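Local coordinates for protein YcaO (Methanopyrus kandleri, PDB 6CIB) that binds ADP and magnesium as a YcaO-family enzyme and probably uses ATP to activate peptide backbone amides for thioamidation, at residues P103-V114 with Y126-W136; D139-G147 with Y357-G365. All coordinates share one frame; numbering follows the deposited sequence.

Interaction 1 (P103-V114 with Y126-W136); sequences PAWYRTEPREWV and YVPANEVFHPW
W113 and V114 pair antiparallel with P128 and V127, which end strand 124-128. V114 and V127 form a hydrogen-bonded pair: V114 N meets V127 O at 2.7 Å, and V127 N returns to V114 O at 2.9 Å. W113 and P128 are a non-hydrogen-bonded pair, beyond which A129 N reaches E112 O at 3.0 Å. The ring of W113 leans on the 126-128 backbone, its CZ3 3.9 Å from P128 CD. V114 CG2 packs 3.6 Å from F133 CE2. The E112 side chain, bent at chi2 (77°), crosses the W136 indole at about a right angle, CG and OE1 meeting its CZ2/CH2 edge, OE1 3.6 Å from W136 CZ2 near the ring plane; OE2 pairs with R94 and R111. Shortening E112 to an alanine removes the carboxylate, so R94 and R111 are likely to lose a partner and the CZ2 edge of W136 its cover. Around the 103-106 turn, one water gathers W105 NE1, Y106 OH, N130 ND2 and E131 OE2, the last at 2.6 Å; Y106 OH also bonds D139, N130 ND2 bonds L141 O, and E131 OE1 pairs with R350. This is the open end of the beta hairpin 113-118/124-128, at one margin of an antiparallel sheet.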
# COMPACT_ATOMS: atom_id res chain seq x y z
N PRO A 103 -5.03 20.55 4.58
CA PRO A 103 -3.65 20.44 4.08
C PRO A 103 -3.09 21.77 3.57
O PRO A 103 -3.86 22.63 3.11
CB PRO A 103 -3.77 19.46 2.92
CG PRO A 103 -5.01 18.68 3.18
CD PRO A 103 -5.94 19.62 3.88
N ALA A 104 -1.77 21.91 3.63
CA ALA A 104 -1.04 23.14 3.26
C ALA A 104 -1.41 23.72 1.89
O ALA A 104 -1.53 24.94 1.75
CB ALA A 104 0.46 22.90 3.34
N TRP A 105 -1.60 22.85 0.91
CA TRP A 105 -1.80 23.25 -0.49
C TRP A 105 -3.15 23.89 -0.84
O TRP A 105 -3.32 24.40 -1.95
CB TRP A 105 -1.51 22.07 -1.43
CG TRP A 105 -2.22 20.78 -1.08
CD1 TRP A 105 -3.50 20.43 -1.41
CD2 TRP A 105 -1.68 19.67 -0.34
NE1 TRP A 105 -3.79 19.18 -0.92
CE2 TRP A 105 -2.69 18.69 -0.27
CE3 TRP A 105 -0.43 19.42 0.26
CZ2 TRP A 105 -2.50 17.46 0.39
CZ3 TRP A 105 -0.25 18.19 0.93
CH2 TRP A 105 -1.28 17.23 0.99
N TYR A 106 -4.10 23.88 0.10
CA TYR A 106 -5.40 24.52 -0.12
C TYR A 106 -5.31 26.04 0.03
O TYR A 106 -5.14 26.56 1.15
CB TYR A 106 -6.47 23.95 0.82
CG TYR A 106 -7.05 22.62 0.38
CD1 TYR A 106 -8.16 22.57 -0.47
CD2 TYR A 106 -6.48 21.41 0.80
CE1 TYR A 106 -8.70 21.35 -0.88
CE2 TYR A 106 -7.01 20.19 0.40
CZ TYR A 106 -8.11 20.17 -0.44
OH TYR A 106 -8.63 18.96 -0.84
N ARG A 107 -5.41 26.74 -1.09
CA ARG A 107 -5.39 28.21 -1.12
C ARG A 107 -6.68 28.77 -0.52
O ARG A 107 -6.66 29.83 0.12
CB ARG A 107 -5.17 28.73 -2.54
CG ARG A 107 -3.78 28.47 -3.12
CD ARG A 107 -2.68 29.35 -2.52
NE ARG A 107 -2.88 30.78 -2.79
CZ ARG A 107 -2.44 31.42 -3.87
NH1 ARG A 107 -1.76 30.79 -4.82
NH2 ARG A 107 -2.69 32.72 -4.00
N THR A 108 -7.77 28.05 -0.74
CA THR A 108 -9.08 28.34 -0.15
C THR A 108 -9.59 27.13 0.64
O THR A 108 -9.17 26.00 0.39
CB THR A 108 -10.10 28.79 -1.23
OG1 THR A 108 -11.37 29.06 -0.62
CG2 THR A 108 -10.27 27.74 -2.34
N GLU A 109 -10.48 27.40 1.60
CA GLU A 109 -11.15 26.37 2.40
C GLU A 109 -11.95 25.39 1.52
O GLU A 109 -12.82 25.83 0.76
CB GLU A 109 -12.07 27.06 3.42
CG GLU A 109 -12.95 26.13 4.25
CD GLU A 109 -12.28 25.60 5.51
OE1 GLU A 109 -11.03 25.51 5.56
OE2 GLU A 109 -13.02 25.28 6.46
N PRO A 110 -11.65 24.07 1.61
CA PRO A 110 -12.44 23.05 0.88
C PRO A 110 -13.91 23.01 1.32
O PRO A 110 -14.22 23.33 2.47
CB PRO A 110 -11.74 21.73 1.21
CG PRO A 110 -10.77 22.02 2.30
CD PRO A 110 -10.46 23.48 2.25
N ARG A 111 -14.78 22.60 0.40
CA ARG A 111 -16.22 22.69 0.60
C ARG A 111 -16.87 21.37 1.03
O ARG A 111 -17.89 21.37 1.73
CB ARG A 111 -16.89 23.22 -0.68
CG ARG A 111 -18.23 23.89 -0.45
CD ARG A 111 -19.09 23.82 -1.70
NE ARG A 111 -20.51 24.01 -1.37
CZ ARG A 111 -21.53 23.48 -2.05
NH1 ARG A 111 -21.33 22.70 -3.11
NH2 ARG A 111 -22.77 23.73 -1.63
N GLU A 112 -16.28 20.25 0.60
CA GLU A 112 -16.78 18.91 0.88
C GLU A 112 -15.87 18.19 1.87
O GLU A 112 -14.66 18.12 1.68
CB GLU A 112 -16.87 18.08 -0.41
CG GLU A 112 -18.05 18.42 -1.32
CD GLU A 112 -17.84 19.69 -2.12
OE1 GLU A 112 -16.73 19.90 -2.65
OE2 GLU A 112 -18.80 20.48 -2.23
N TRP A 113 -16.48 17.64 2.92
CA TRP A 113 -15.77 16.97 4.00
C TRP A 113 -16.38 15.61 4.28
O TRP A 113 -17.55 15.38 3.98
CB TRP A 113 -15.82 17.80 5.28
CG TRP A 113 -15.29 19.19 5.14
CD1 TRP A 113 -15.97 20.29 4.70
CD2 TRP A 113 -13.96 19.64 5.43
NE1 TRP A 113 -15.16 21.39 4.70
CE2 TRP A 113 -13.91 21.02 5.15
CE3 TRP A 113 -12.80 19.00 5.90
CZ2 TRP A 113 -12.75 21.79 5.32
CZ3 TRP A 113 -11.65 19.76 6.07
CH2 TRP A 113 -11.63 21.14 5.79
N VAL A 114 -15.56 14.73 4.85
CA VAL A 114 -16.02 13.47 5.45
C VAL A 114 -15.48 13.36 6.88
O VAL A 114 -14.30 13.65 7.13
CB VAL A 114 -15.60 12.22 4.62
CG1 VAL A 114 -16.37 10.99 5.09
CG2 VAL A 114 -15.85 12.43 3.13
N TYR A 126 -12.73 16.24 10.70
CA TYR A 126 -13.19 16.28 9.31
C TYR A 126 -12.04 16.34 8.32
O TYR A 126 -11.06 17.07 8.51
CB TYR A 126 -14.18 17.43 9.08
CG TYR A 126 -15.53 17.17 9.71
CD1 TYR A 126 -16.52 16.47 9.02
CD2 TYR A 126 -15.80 17.60 11.02
CE1 TYR A 126 -17.76 16.22 9.61
CE2 TYR A 126 -17.03 17.34 11.62
CZ TYR A 126 -18.00 16.66 10.91
OH TYR A 126 -19.22 16.40 11.49
N VAL A 127 -12.16 15.53 7.27
CA VAL A 127 -11.13 15.38 6.26
C VAL A 127 -11.76 15.77 4.92
O VAL A 127 -12.93 15.43 4.68
CB VAL A 127 -10.59 13.92 6.27
CG1 VAL A 127 -9.71 13.61 5.07
CG2 VAL A 127 -9.79 13.67 7.54
N PRO A 128 -11.02 16.51 4.06
CA PRO A 128 -11.58 16.88 2.75
C PRO A 128 -11.94 15.64 1.95
O PRO A 128 -11.25 14.62 2.06
CB PRO A 128 -10.43 17.63 2.07
CG PRO A 128 -9.55 18.10 3.19
CD PRO A 128 -9.64 17.02 4.22
N ALA A 129 -13.01 15.73 1.16
CA ALA A 129 -13.44 14.64 0.29
C ALA A 129 -12.33 14.17 -0.66
O ALA A 129 -12.22 12.97 -0.92
CB ALA A 129 -14.70 15.01 -0.48
N ASN A 130 -11.50 15.11 -1.13
CA ASN A 130 -10.37 14.82 -2.03
C ASN A 130 -9.27 13.99 -1.35
O ASN A 130 -8.42 13.40 -2.02
CB ASN A 130 -9.77 16.12 -2.59
CG ASN A 130 -8.86 15.90 -3.81
OD1 ASN A 130 -9.31 15.42 -4.86
ND2 ASN A 130 -7.59 16.26 -3.68
N GLU A 131 -9.29 13.97 -0.02
CA GLU A 131 -8.37 13.17 0.77
C GLU A 131 -8.99 11.85 1.22
O GLU A 131 -8.37 11.10 1.98
CB GLU A 131 -7.87 13.97 1.99
CG GLU A 131 -6.95 15.14 1.66
CD GLU A 131 -5.72 14.72 0.87
OE1 GLU A 131 -5.10 13.68 1.21
OE2 GLU A 131 -5.37 15.44 -0.08
N VAL A 132 -10.20 11.57 0.75
CA VAL A 132 -10.89 10.34 1.12
C VAL A 132 -11.22 9.52 -0.13
O VAL A 132 -10.86 8.34 -0.23
CB VAL A 132 -12.18 10.64 1.94
CG1 VAL A 132 -12.96 9.36 2.23
CG2 VAL A 132 -11.84 11.32 3.25
N PHE A 133 -11.88 10.17 -1.09
CA PHE A 133 -12.44 9.50 -2.25
C PHE A 133 -11.47 9.42 -3.42
O PHE A 133 -10.45 10.13 -3.44
CB PHE A 133 -13.75 10.18 -2.69
CG PHE A 133 -14.84 10.15 -1.66
CD1 PHE A 133 -15.34 8.94 -1.16
CD2 PHE A 133 -15.40 11.34 -1.19
CE1 PHE A 133 -16.36 8.92 -0.21
CE2 PHE A 133 -16.42 11.33 -0.25
CZ PHE A 133 -16.90 10.11 0.24
N HIS A 134 -11.79 8.54 -4.36
CA HIS A 134 -11.10 8.42 -5.64
C HIS A 134 -12.05 7.81 -6.66
O HIS A 134 -12.59 6.73 -6.41
CB HIS A 134 -9.83 7.57 -5.52
CG HIS A 134 -9.04 7.50 -6.78
ND1 HIS A 134 -8.36 8.59 -7.29
CD2 HIS A 134 -8.84 6.48 -7.66
CE1 HIS A 134 -7.76 8.24 -8.42
NE2 HIS A 134 -8.04 6.97 -8.66
N PRO A 135 -12.27 8.48 -7.82
CA PRO A 135 -11.67 9.77 -8.20
C PRO A 135 -12.46 10.98 -7.71
O PRO A 135 -13.70 10.97 -7.73
CB PRO A 135 -11.66 9.72 -9.73
CG PRO A 135 -12.77 8.77 -10.10
CD PRO A 135 -13.15 7.96 -8.89
N TRP A 136 -11.74 12.01 -7.26
CA TRP A 136 -12.33 13.30 -6.93
C TRP A 136 -11.55 14.37 -7.70
O TRP A 136 -10.32 14.47 -7.57
CB TRP A 136 -12.29 13.55 -5.43
CG TRP A 136 -13.05 14.77 -5.02
CD1 TRP A 136 -12.62 16.07 -5.09
CD2 TRP A 136 -14.38 14.82 -4.49
NE1 TRP A 136 -13.59 16.92 -4.64
CE2 TRP A 136 -14.68 16.18 -4.26
CE3 TRP A 136 -15.34 13.84 -4.19
CZ2 TRP A 136 -15.92 16.59 -3.74
CZ3 TRP A 136 -16.56 14.25 -3.66
CH2 TRP A 136 -16.84 15.61 -3.44
O HOH W 1 -6.37 17.54 -1.33

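Interaction 2 (D139-G147 with Y357-G365); sequences DALPSHTNG and YVIDEARVG
The guanidinium of R363 is sandwiched between L141 and H144. H144 NE2 sits over the centre of one face, 3.3 Å from R363 CZ, whereas L141 CD1 lies over the opposite face, displaced toward the rim. Ring and guanidinium stand almost perpendicular, 89° apart, so the imidazole presents its edge to the flat face of the arginine. In the guanidinium plane, P142 O accepts from R363 NH2 at 3.1 Å, and a water that takes the hydrogen of R363 NE at 2.7 Å donates to both P142 O and D360 OD2. On the far side of the group, NH1 forms a salt bridge with E131, so the charge is gripped from several directions around its rim and its rotation is probably fixed. The chain of R363 is extended from CG to NE (chi2 -180°, chi3 179°), which carries the guanidinium across to the 139-147 loop. Nearer the backbone, R363 CG lies 3.7 Å from L141 CD1.

The imidazole of H144 is held as well. Its ND1 accepts from N146 N in the ring plane, and I359 CG2 makes a CH-pi contact over one face, 4.0 Å from the centroid. I359 CD1 continues to N146 CB at 3.5 Å; N146 ND2 is hydrogen-bonded to E356. Beside the arginine, L141 CD2 packs 3.7 Å from A362 CB, and D360 OD2 approaches P142 CD. D360 OD1 accepts from A362 N, an Asx turn that opens the type I turn D360-R363. The contact joins two irregular loops around a buried arginine: the segment that leads into strand 148-150, where L148 belongs to the magnesium site, and the region following strand 346-351.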
# COMPACT_ATOMS: atom_id res chain seq x y z
N ASP A 139 -10.31 19.61 -6.81
CA ASP A 139 -9.31 20.35 -6.01
C ASP A 139 -7.91 20.57 -6.60
O ASP A 139 -7.62 20.16 -7.74
CB ASP A 139 -9.23 19.73 -4.61
CG ASP A 139 -10.53 19.85 -3.83
OD1 ASP A 139 -11.51 20.42 -4.37
OD2 ASP A 139 -10.58 19.36 -2.68
N ALA A 140 -7.06 21.23 -5.81
CA ALA A 140 -5.69 21.62 -6.17
C ALA A 140 -4.80 20.45 -6.59
O ALA A 140 -4.02 20.58 -7.54
CB ALA A 140 -5.05 22.40 -5.02
N LEU A 141 -4.91 19.33 -5.88
CA LEU A 141 -4.13 18.14 -6.20
C LEU A 141 -5.04 16.96 -6.56
O LEU A 141 -6.20 16.94 -6.12
CB LEU A 141 -3.21 17.77 -5.03
CG LEU A 141 -2.10 18.76 -4.63
CD1 LEU A 141 -1.25 18.15 -3.54
CD2 LEU A 141 -1.22 19.19 -5.81
N PRO A 142 -4.54 16.01 -7.39
CA PRO A 142 -5.36 14.83 -7.68
C PRO A 142 -5.60 13.95 -6.45
O PRO A 142 -4.74 13.87 -5.56
CB PRO A 142 -4.53 14.06 -8.71
CG PRO A 142 -3.59 15.06 -9.29
CD PRO A 142 -3.28 15.99 -8.16
N SER A 143 -6.77 13.32 -6.42
CA SER A 143 -7.11 12.29 -5.45
C SER A 143 -6.26 11.05 -5.73
O SER A 143 -5.65 10.93 -6.81
CB SER A 143 -8.60 11.95 -5.55
OG SER A 143 -8.93 11.48 -6.85
N HIS A 144 -6.18 10.13 -4.77
CA HIS A 144 -5.40 8.89 -4.91
C HIS A 144 -5.85 7.85 -3.88
O HIS A 144 -6.80 8.09 -3.12
CB HIS A 144 -3.88 9.16 -4.86
CG HIS A 144 -3.42 9.79 -3.58
ND1 HIS A 144 -3.22 9.06 -2.43
CD2 HIS A 144 -3.12 11.07 -3.28
CE1 HIS A 144 -2.81 9.87 -1.47
NE2 HIS A 144 -2.74 11.10 -1.96
N THR A 145 -5.18 6.69 -3.85
CA THR A 145 -5.62 5.56 -3.01
C THR A 145 -4.63 5.15 -1.90
O THR A 145 -4.78 4.09 -1.27
CB THR A 145 -5.98 4.32 -3.87
OG1 THR A 145 -4.84 3.94 -4.63
CG2 THR A 145 -7.15 4.61 -4.82
N ASN A 146 -3.61 5.99 -1.64
CA ASN A 146 -2.68 5.72 -0.56
C ASN A 146 -3.42 5.68 0.77
O ASN A 146 -4.09 6.64 1.14
CB ASN A 146 -1.54 6.74 -0.50
CG ASN A 146 -0.38 6.27 0.38
OD1 ASN A 146 0.11 5.16 0.24
ND2 ASN A 146 0.07 7.14 1.28
N GLY A 147 -3.29 4.56 1.47
CA GLY A 147 -3.96 4.35 2.74
C GLY A 147 -5.33 3.72 2.65
O GLY A 147 -5.98 3.50 3.68
N TYR A 357 5.32 12.11 -1.51
CA TYR A 357 6.13 12.64 -2.61
C TYR A 357 6.14 11.77 -3.87
O TYR A 357 6.08 12.29 -4.99
CB TYR A 357 7.56 12.92 -2.13
CG TYR A 357 8.48 13.55 -3.16
CD1 TYR A 357 8.38 14.91 -3.48
CD2 TYR A 357 9.47 12.79 -3.80
CE1 TYR A 357 9.22 15.50 -4.42
CE2 TYR A 357 10.31 13.36 -4.75
CZ TYR A 357 10.18 14.71 -5.05
OH TYR A 357 11.01 15.29 -5.98
N VAL A 358 6.20 10.45 -3.68
CA VAL A 358 6.17 9.47 -4.78
C VAL A 358 4.84 9.45 -5.56
O VAL A 358 4.80 9.00 -6.71
CB VAL A 358 6.54 8.02 -4.33
CG1 VAL A 358 8.00 7.94 -3.93
CG2 VAL A 358 5.64 7.52 -3.21
N ILE A 359 3.77 9.93 -4.93
CA ILE A 359 2.47 10.07 -5.58
C ILE A 359 2.32 11.45 -6.24
O ILE A 359 1.90 11.55 -7.39
CB ILE A 359 1.30 9.76 -4.60
CG1 ILE A 359 1.38 8.29 -4.14
CG2 ILE A 359 -0.06 10.03 -5.24
CD1 ILE A 359 0.76 8.04 -2.79
N ASP A 360 2.67 12.50 -5.50
CA ASP A 360 2.60 13.88 -5.99
C ASP A 360 3.72 14.69 -5.35
O ASP A 360 3.88 14.67 -4.12
CB ASP A 360 1.24 14.50 -5.64
CG ASP A 360 0.94 15.78 -6.43
OD1 ASP A 360 1.79 16.71 -6.47
OD2 ASP A 360 -0.17 15.86 -6.99
N GLU A 361 4.47 15.42 -6.18
CA GLU A 361 5.60 16.24 -5.71
C GLU A 361 5.20 17.30 -4.69
O GLU A 361 6.01 17.67 -3.84
CB GLU A 361 6.34 16.88 -6.89
CG GLU A 361 7.37 15.94 -7.51
CD GLU A 361 8.02 16.48 -8.77
OE1 GLU A 361 7.97 17.71 -9.03
OE2 GLU A 361 8.60 15.66 -9.52
N ALA A 362 3.95 17.75 -4.76
CA ALA A 362 3.41 18.71 -3.81
C ALA A 362 3.05 18.13 -2.43
O ALA A 362 2.88 18.89 -1.47
CB ALA A 362 2.21 19.43 -4.41
N ARG A 363 2.94 16.80 -2.33
CA ARG A 363 2.57 16.13 -1.08
C ARG A 363 3.81 15.76 -0.26
O ARG A 363 3.99 14.60 0.16
CB ARG A 363 1.68 14.90 -1.36
CG ARG A 363 0.32 15.19 -1.96
CD ARG A 363 -0.46 13.90 -2.19
NE ARG A 363 -1.79 14.13 -2.75
CZ ARG A 363 -2.90 14.35 -2.04
NH1 ARG A 363 -2.85 14.38 -0.71
NH2 ARG A 363 -4.06 14.53 -2.65
N VAL A 364 4.66 16.76 -0.03
CA VAL A 364 5.96 16.63 0.63
C VAL A 364 5.83 16.05 2.05
O VAL A 364 6.64 15.21 2.44
CB VAL A 364 6.71 18.00 0.65
CG1 VAL A 364 7.94 17.98 1.57
CG2 VAL A 364 7.13 18.41 -0.76
N GLY A 365 4.82 16.50 2.79
CA GLY A 365 4.67 16.14 4.20
C GLY A 365 5.75 16.77 5.07
O GLY A 365 6.48 17.67 4.63
O HOH W 2 -2.16 14.05 -5.47

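Overall arrangement
From the N terminus, the chain first closes interaction 1, a short-range contact that folds residues 103-114 back on 126-136 around the intervening hairpin. A few residues later the 139-147 loop opens interaction 2, which is closed only by 357-365, more than 200 residues on. The two are thus in series and neither nests in nor crosses the other, yet their centres lie about 12 Å apart and they touch directly. The E131–R363 salt bridge links them, and Y106 OH probably hydrogen-bonds D139 OD2. Together they tie the hairpin at the margin of the sheet to the loop before strand 148-150 and to the C-terminal region after strand 346-351.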